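Local atomic coordinates of putative enzyme related to aldose 1-epimerase (Salmonella typhimurium, PDB entry 2HTA), a protein that probably interconverts the alpha and beta anomers of glucose 6-phosphate and related hexose 6-phosphates, acting as a monomeric mutarotase. Residues Gly90-Cys95 against Leu178-Asn183; Ile94-Phe99 against Gly111-Leu116. All blocks are in the same frame, centred on the assembly; numbering follows the deposited sequence.

Overall arrangement
Both contacts start from the same piece of chain, which runs from Gly90 through the short strand 94-95 to Phe99, and they share Ile94 and Cys95. The centre of contact 1 lies about 2 Å from the centre of the chain; this contact ties the piece to 178-183 of strand 172-183, its antiparallel neighbour, 83 residues further on. Contact 2, whose centre is about 12 Å from that of contact 1, is local: the chain turns back after 11 residues and packs 111-116 against 94-99. His179, probably an active-site residue, belongs to contact 1, and Arg114, a likely substrate ligand, to contact 2; their side chains are about 6 Å apart at their nearest atoms, consistent with one sugar-phosphate pocket.

Contact 1 of 2, residues Gly90-Cys95 against Leu178-Asn183; sequences GGVPIC and LHSYFN
Two backbone hydrogen bonds join the segments: Tyr181 N to Gly91 O (2.9 Å) and His179 N to Pro93 O (3.0 Å), the second lying in the carbonyl plane and nearly straight at 168°. Proline suits position 93: its carbonyl accepts the bond, and its ring packs against His179 and Tyr181. Ile94 and Leu178 form an antiparallel non-hydrogen-bonded pair, and their side chains lie side by side, CG1 of Ile94 4.2 Å from CD2 of Leu178. Val92 CG1 extends this apolar patch to Leu178 CB.

Gly90 CA sits over one face of the Tyr181 ring, 3.7 Å from its centroid; glycine suits because at phi 118° a side chain would jam against the preceding carbonyl oxygen. Pro93 CG meets the ring edge at CE1. The His179 ring, probably catalytic, has Cys95 SG at its edge: CG anti to the backbone N (chi1 -167°) brings CD2 to 4.1 Å from SG. His179 CB rests against Pro93 O.

Beyond the pair, Arg89 holds Tyr181 OH, while Gln302 of strand 298-308 takes Ser180 OG. Strand 278-286 continues the sheet beside 172-183, bringing Glu282 against His179, and strand 162-169 packs on Val92, Ile94 and Leu178.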
loop_
_atom_site.group_PDB
_atom_site.type_symbol
_atom_site.label_atom_id
_atom_site.label_comp_id
_atom_site.label_asym_id
_atom_site.label_seq_id
_atom_site.Cartn_x
_atom_site.Cartn_y
_atom_site.Cartn_z
ATOM N N GLY A 90 -0.043 -6.375 -4.516
ATOM C CA GLY A 90 1.334 -5.895 -4.168
ATOM C C GLY A 90 1.367 -4.390 -4.060
ATOM O O GLY A 90 0.340 -3.721 -4.154
ATOM N N GLY A 91 2.557 -3.832 -3.826
ATOM C CA GLY A 91 2.681 -2.401 -3.768
ATOM C C GLY A 91 1.926 -1.843 -2.584
ATOM O O GLY A 91 1.927 -2.445 -1.502
ATOM N N VAL A 92 1.252 -0.706 -2.788
ATOM C CA VAL A 92 0.529 -0.029 -1.686
ATOM C C VAL A 92 -0.924 0.256 -2.170
ATOM O O VAL A 92 -1.246 1.344 -2.631
ATOM C CB VAL A 92 1.250 1.294 -1.244
ATOM C CG1 VAL A 92 0.456 1.972 -0.098
ATOM C CG2 VAL A 92 2.706 0.984 -0.753
ATOM N N PRO A 93 -1.794 -0.761 -2.117
ATOM C CA PRO A 93 -3.208 -0.510 -2.458
ATOM C C PRO A 93 -3.775 0.562 -1.552
ATOM O O PRO A 93 -3.596 0.502 -0.338
ATOM C CB PRO A 93 -3.893 -1.868 -2.150
ATOM C CG PRO A 93 -2.757 -2.906 -2.221
ATOM C CD PRO A 93 -1.497 -2.178 -1.827
ATOM N N ILE A 94 -4.465 1.550 -2.135
ATOM C CA ILE A 94 -5.214 2.584 -1.362
ATOM C C ILE A 94 -6.629 2.021 -1.175
ATOM O O ILE A 94 -7.339 1.799 -2.170
ATOM C CB ILE A 94 -5.300 3.934 -2.127
ATOM C CG1 ILE A 94 -3.860 4.578 -2.146
ATOM C CG2 ILE A 94 -6.330 4.955 -1.475
ATOM C CD1 ILE A 94 -3.808 5.698 -3.182
ATOM N N CYS A 95 -6.994 1.800 0.080
ATOM C CA CYS A 95 -8.276 1.176 0.399
ATOM C C CYS A 95 -9.195 2.267 0.883
ATOM O O CYS A 95 -9.048 2.776 1.986
ATOM C CB CYS A 95 -8.113 0.156 1.489
ATOM S SG CYS A 95 -6.782 -1.114 1.153
ATOM N N LEU A 178 -3.620 2.201 3.981
ATOM C CA LEU A 178 -2.578 2.106 2.969
ATOM C C LEU A 178 -2.012 0.695 3.202
ATOM O O LEU A 178 -1.423 0.410 4.244
ATOM C CB LEU A 178 -1.527 3.230 3.183
ATOM C CG LEU A 178 -2.101 4.632 3.240
ATOM C CD1 LEU A 178 -1.003 5.707 3.548
ATOM C CD2 LEU A 178 -2.777 4.963 1.858
ATOM N N HIS A 179 -2.319 -0.211 2.274
ATOM C CA HIS A 179 -2.208 -1.660 2.498
ATOM C C HIS A 179 -0.816 -2.154 2.055
ATOM O O HIS A 179 -0.709 -3.083 1.262
ATOM C CB HIS A 179 -3.282 -2.343 1.631
ATOM C CG HIS A 179 -3.543 -3.784 1.939
ATOM N ND1 HIS A 179 -2.568 -4.745 1.873
ATOM C CD2 HIS A 179 -4.710 -4.454 2.193
ATOM C CE1 HIS A 179 -3.087 -5.937 2.130
ATOM N NE2 HIS A 179 -4.388 -5.791 2.290
ATOM N N SER A 180 0.253 -1.544 2.562
ATOM C CA SER A 180 1.594 -1.824 2.006
ATOM C C SER A 180 2.135 -3.253 2.126
ATOM O O SER A 180 2.045 -3.859 3.193
ATOM C CB SER A 180 2.601 -0.876 2.687
ATOM O OG SER A 180 2.014 0.394 2.744
ATOM N N TYR A 181 2.709 -3.752 1.020
ATOM C CA TYR A 181 3.406 -5.046 0.918
ATOM C C TYR A 181 4.929 -4.782 0.891
ATOM O O TYR A 181 5.422 -4.224 -0.072
ATOM C CB TYR A 181 3.107 -5.699 -0.424
ATOM C CG TYR A 181 1.691 -6.229 -0.536
ATOM C CD1 TYR A 181 0.591 -5.347 -0.701
ATOM C CD2 TYR A 181 1.454 -7.575 -0.546
ATOM C CE1 TYR A 181 -0.743 -5.816 -0.876
ATOM C CE2 TYR A 181 0.089 -8.082 -0.689
ATOM C CZ TYR A 181 -0.962 -7.196 -0.837
ATOM O OH TYR A 181 -2.266 -7.677 -0.982
ATOM N N PHE A 182 5.620 -5.281 1.889
ATOM C CA PHE A 182 7.046 -5.077 2.057
ATOM C C PHE A 182 7.755 -6.355 1.692
ATOM O O PHE A 182 7.384 -7.440 2.125
ATOM C CB PHE A 182 7.329 -4.654 3.498
ATOM C CG PHE A 182 6.763 -3.318 3.816
ATOM C CD1 PHE A 182 5.597 -3.192 4.580
ATOM C CD2 PHE A 182 7.328 -2.174 3.255
ATOM C CE1 PHE A 182 5.030 -1.935 4.808
ATOM C CE2 PHE A 182 6.791 -0.890 3.504
ATOM C CZ PHE A 182 5.631 -0.777 4.278
ATOM N N ASN A 183 8.766 -6.179 0.856
ATOM C CA ASN A 183 9.644 -7.243 0.364
ATOM C C ASN A 183 10.537 -7.695 1.512
ATOM O O ASN A 183 11.202 -6.890 2.163
ATOM C CB ASN A 183 10.440 -6.663 -0.816
ATOM C CG ASN A 183 11.272 -7.699 -1.568
ATOM O OD1 ASN A 183 10.846 -8.835 -1.760
ATOM N ND2 ASN A 183 12.481 -7.288 -2.024
#

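Contact 2 of 2, residues Ile94-Phe99 against Gly111-Leu116; sequences ICWPWF and GFARNL
Trp96 O accepts two backbone hydrogen bonds where the loop 111-116 folds back on the end of strand 94-95 in the beta-sandwich fold of the galactose mutarotase clan. Ala113 N approaches almost in line with the carbonyl (3.1 Å), whereas Phe112 N stands above the carbonyl plane (3.0 Å), two successive amides sharing one oxygen.

Gly111 packs against one face of Trp98, its CA 3.4 Å from the centroid of the six-membered ring; a CB would collide with Trp96 O, and the positive phi (79°) also suits glycine. The indole reaches this place because Trp98 CG stands between the backbone N and carbonyl carbon (chi1 64°). Pro97, after a cis peptide bond, lays its CD over one face of Phe112, 3.8 Å from the centroid; its rigid ring offers C-H groups to the aromatic face. Small Ala113 leaves room for Trp96 CB.

Farther out, Pro108 O binds Trp98 NE1 and fixes the indole, Tyr145 meets Phe112 edge-to-face, and Trp146 and Phe150 pack on Trp96. Arg114, a likely substrate ligand, extends from CG to NE, and Ser109 O takes its NH2.

One water donates to Ile94 O (2.7 Å) and accepts from backbone Trp96 N and from Arg114 N (2.9 Å).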
loop_
_atom_site.group_PDB
_atom_site.type_symbol
_atom_site.label_atom_id
_atom_site.label_comp_id
_atom_site.label_asym_id
_atom_site.label_seq_id
_atom_site.Cartn_x
_atom_site.Cartn_y
_atom_site.Cartn_z
ATOM N N ILE A 94 -4.465 1.550 -2.135
ATOM C CA ILE A 94 -5.214 2.584 -1.362
ATOM C C ILE A 94 -6.629 2.021 -1.175
ATOM O O ILE A 94 -7.339 1.799 -2.170
ATOM C CB ILE A 94 -5.300 3.934 -2.127
ATOM C CG1 ILE A 94 -3.860 4.578 -2.146
ATOM C CG2 ILE A 94 -6.330 4.955 -1.475
ATOM C CD1 ILE A 94 -3.808 5.698 -3.182
ATOM N N CYS A 95 -6.994 1.800 0.080
ATOM C CA CYS A 95 -8.276 1.176 0.399
ATOM C C CYS A 95 -9.195 2.267 0.883
ATOM O O CYS A 95 -9.048 2.776 1.986
ATOM C CB CYS A 95 -8.113 0.156 1.489
ATOM S SG CYS A 95 -6.782 -1.114 1.153
ATOM N N TRP A 96 -10.154 2.612 0.055
ATOM C CA TRP A 96 -11.056 3.735 0.340
ATOM C C TRP A 96 -12.323 3.606 -0.519
ATOM O O TRP A 96 -12.221 3.299 -1.684
ATOM C CB TRP A 96 -10.316 5.030 -0.002
ATOM C CG TRP A 96 -11.026 6.283 0.485
ATOM C CD1 TRP A 96 -10.795 6.956 1.637
ATOM C CD2 TRP A 96 -12.046 7.025 -0.225
ATOM N NE1 TRP A 96 -11.654 8.044 1.730
ATOM C CE2 TRP A 96 -12.420 8.103 0.594
ATOM C CE3 TRP A 96 -12.685 6.853 -1.466
ATOM C CZ2 TRP A 96 -13.428 9.028 0.219
ATOM C CZ3 TRP A 96 -13.678 7.774 -1.859
ATOM C CH2 TRP A 96 -14.034 8.843 -1.007
ATOM N N PRO A 97 -13.526 3.965 0.009
ATOM C CA PRO A 97 -13.866 4.509 1.311
ATOM C C PRO A 97 -14.250 3.462 2.366
ATOM O O PRO A 97 -14.891 3.825 3.353
ATOM C CB PRO A 97 -15.062 5.426 0.974
ATOM C CG PRO A 97 -15.811 4.646 -0.111
ATOM C CD PRO A 97 -14.727 3.861 -0.861
ATOM N N TRP A 98 -13.858 2.195 2.195
ATOM C CA TRP A 98 -13.901 1.251 3.325
ATOM C C TRP A 98 -12.704 0.363 3.348
ATOM O O TRP A 98 -12.053 0.172 2.323
ATOM C CB TRP A 98 -15.227 0.418 3.406
ATOM C CG TRP A 98 -15.417 -0.506 2.224
ATOM C CD1 TRP A 98 -14.971 -1.812 2.095
ATOM C CD2 TRP A 98 -16.074 -0.176 1.009
ATOM N NE1 TRP A 98 -15.331 -2.310 0.862
ATOM C CE2 TRP A 98 -16.018 -1.338 0.175
ATOM C CE3 TRP A 98 -16.771 0.958 0.558
ATOM C CZ2 TRP A 98 -16.577 -1.371 -1.115
ATOM C CZ3 TRP A 98 -17.333 0.920 -0.738
ATOM C CH2 TRP A 98 -17.224 -0.236 -1.551
ATOM N N PHE A 99 -12.363 -0.106 4.530
ATOM C CA PHE A 99 -11.288 -1.063 4.716
ATOM C C PHE A 99 -11.933 -2.447 4.980
ATOM O O PHE A 99 -12.907 -2.551 5.741
ATOM C CB PHE A 99 -10.426 -0.659 5.933
ATOM C CG PHE A 99 -9.381 -1.687 6.284
ATOM C CD1 PHE A 99 -8.316 -1.957 5.397
ATOM C CD2 PHE A 99 -9.498 -2.448 7.435
ATOM C CE1 PHE A 99 -7.354 -2.924 5.718
ATOM C CE2 PHE A 99 -8.550 -3.429 7.746
ATOM C CZ PHE A 99 -7.456 -3.632 6.867
ATOM N N GLY A 111 -12.847 -1.083 -0.557
ATOM C CA GLY A 111 -13.385 0.068 -1.278
ATOM C C GLY A 111 -13.419 -0.041 -2.780
ATOM O O GLY A 111 -13.476 -1.156 -3.335
ATOM N N PHE A 112 -13.346 1.103 -3.455
ATOM C CA PHE A 112 -13.330 1.117 -4.932
ATOM C C PHE A 112 -12.249 2.051 -5.534
ATOM O O PHE A 112 -12.020 2.046 -6.741
ATOM C CB PHE A 112 -14.726 1.445 -5.476
ATOM C CG PHE A 112 -15.266 2.744 -4.986
ATOM C CD1 PHE A 112 -16.248 2.754 -4.002
ATOM C CD2 PHE A 112 -14.785 3.963 -5.472
ATOM C CE1 PHE A 112 -16.777 3.949 -3.553
ATOM C CE2 PHE A 112 -15.321 5.181 -5.021
ATOM C CZ PHE A 112 -16.312 5.162 -4.019
ATOM N N ALA A 113 -11.594 2.850 -4.693
ATOM C CA ALA A 113 -10.561 3.783 -5.236
ATOM C C ALA A 113 -9.392 3.076 -5.930
ATOM O O ALA A 113 -8.831 3.600 -6.889
ATOM C CB ALA A 113 -10.075 4.676 -4.112
ATOM N N ARG A 114 -9.074 1.853 -5.500
ATOM C CA ARG A 114 -7.922 1.096 -6.057
ATOM C C ARG A 114 -8.235 0.543 -7.434
ATOM O O ARG A 114 -7.360 -0.013 -8.134
ATOM C CB ARG A 114 -7.496 0.002 -5.086
ATOM C CG ARG A 114 -8.585 -1.083 -4.804
ATOM C CD ARG A 114 -8.025 -2.013 -3.781
ATOM N NE ARG A 114 -8.913 -3.126 -3.481
ATOM C CZ ARG A 114 -8.509 -4.336 -3.153
ATOM N NH1 ARG A 114 -7.208 -4.636 -3.121
ATOM N NH2 ARG A 114 -9.428 -5.291 -2.884
ATOM N N ASN A 115 -9.520 0.625 -7.812
ATOM C CA ASN A 115 -9.985 0.065 -9.097
ATOM C C ASN A 115 -10.161 1.101 -10.200
ATOM O O ASN A 115 -10.312 0.731 -11.392
ATOM C CB ASN A 115 -11.349 -0.645 -8.913
ATOM C CG ASN A 115 -11.328 -1.710 -7.827
ATOM O OD1 ASN A 115 -11.611 -1.435 -6.642
ATOM N ND2 ASN A 115 -10.944 -2.919 -8.199
ATOM N N LEU A 116 -10.080 2.373 -9.869
ATOM C CA LEU A 116 -10.399 3.451 -10.825
ATOM C C LEU A 116 -9.154 4.237 -11.244
ATOM O O LEU A 116 -8.195 4.304 -10.473
ATOM C CB LEU A 116 -11.402 4.420 -10.180
ATOM C CG LEU A 116 -12.734 3.795 -9.761
ATOM C CD1 LEU A 116 -13.506 4.866 -8.949
ATOM C CD2 LEU A 116 -13.514 3.378 -11.041
HETATM O O HOH W 1 -9.882 1.234 -2.747
#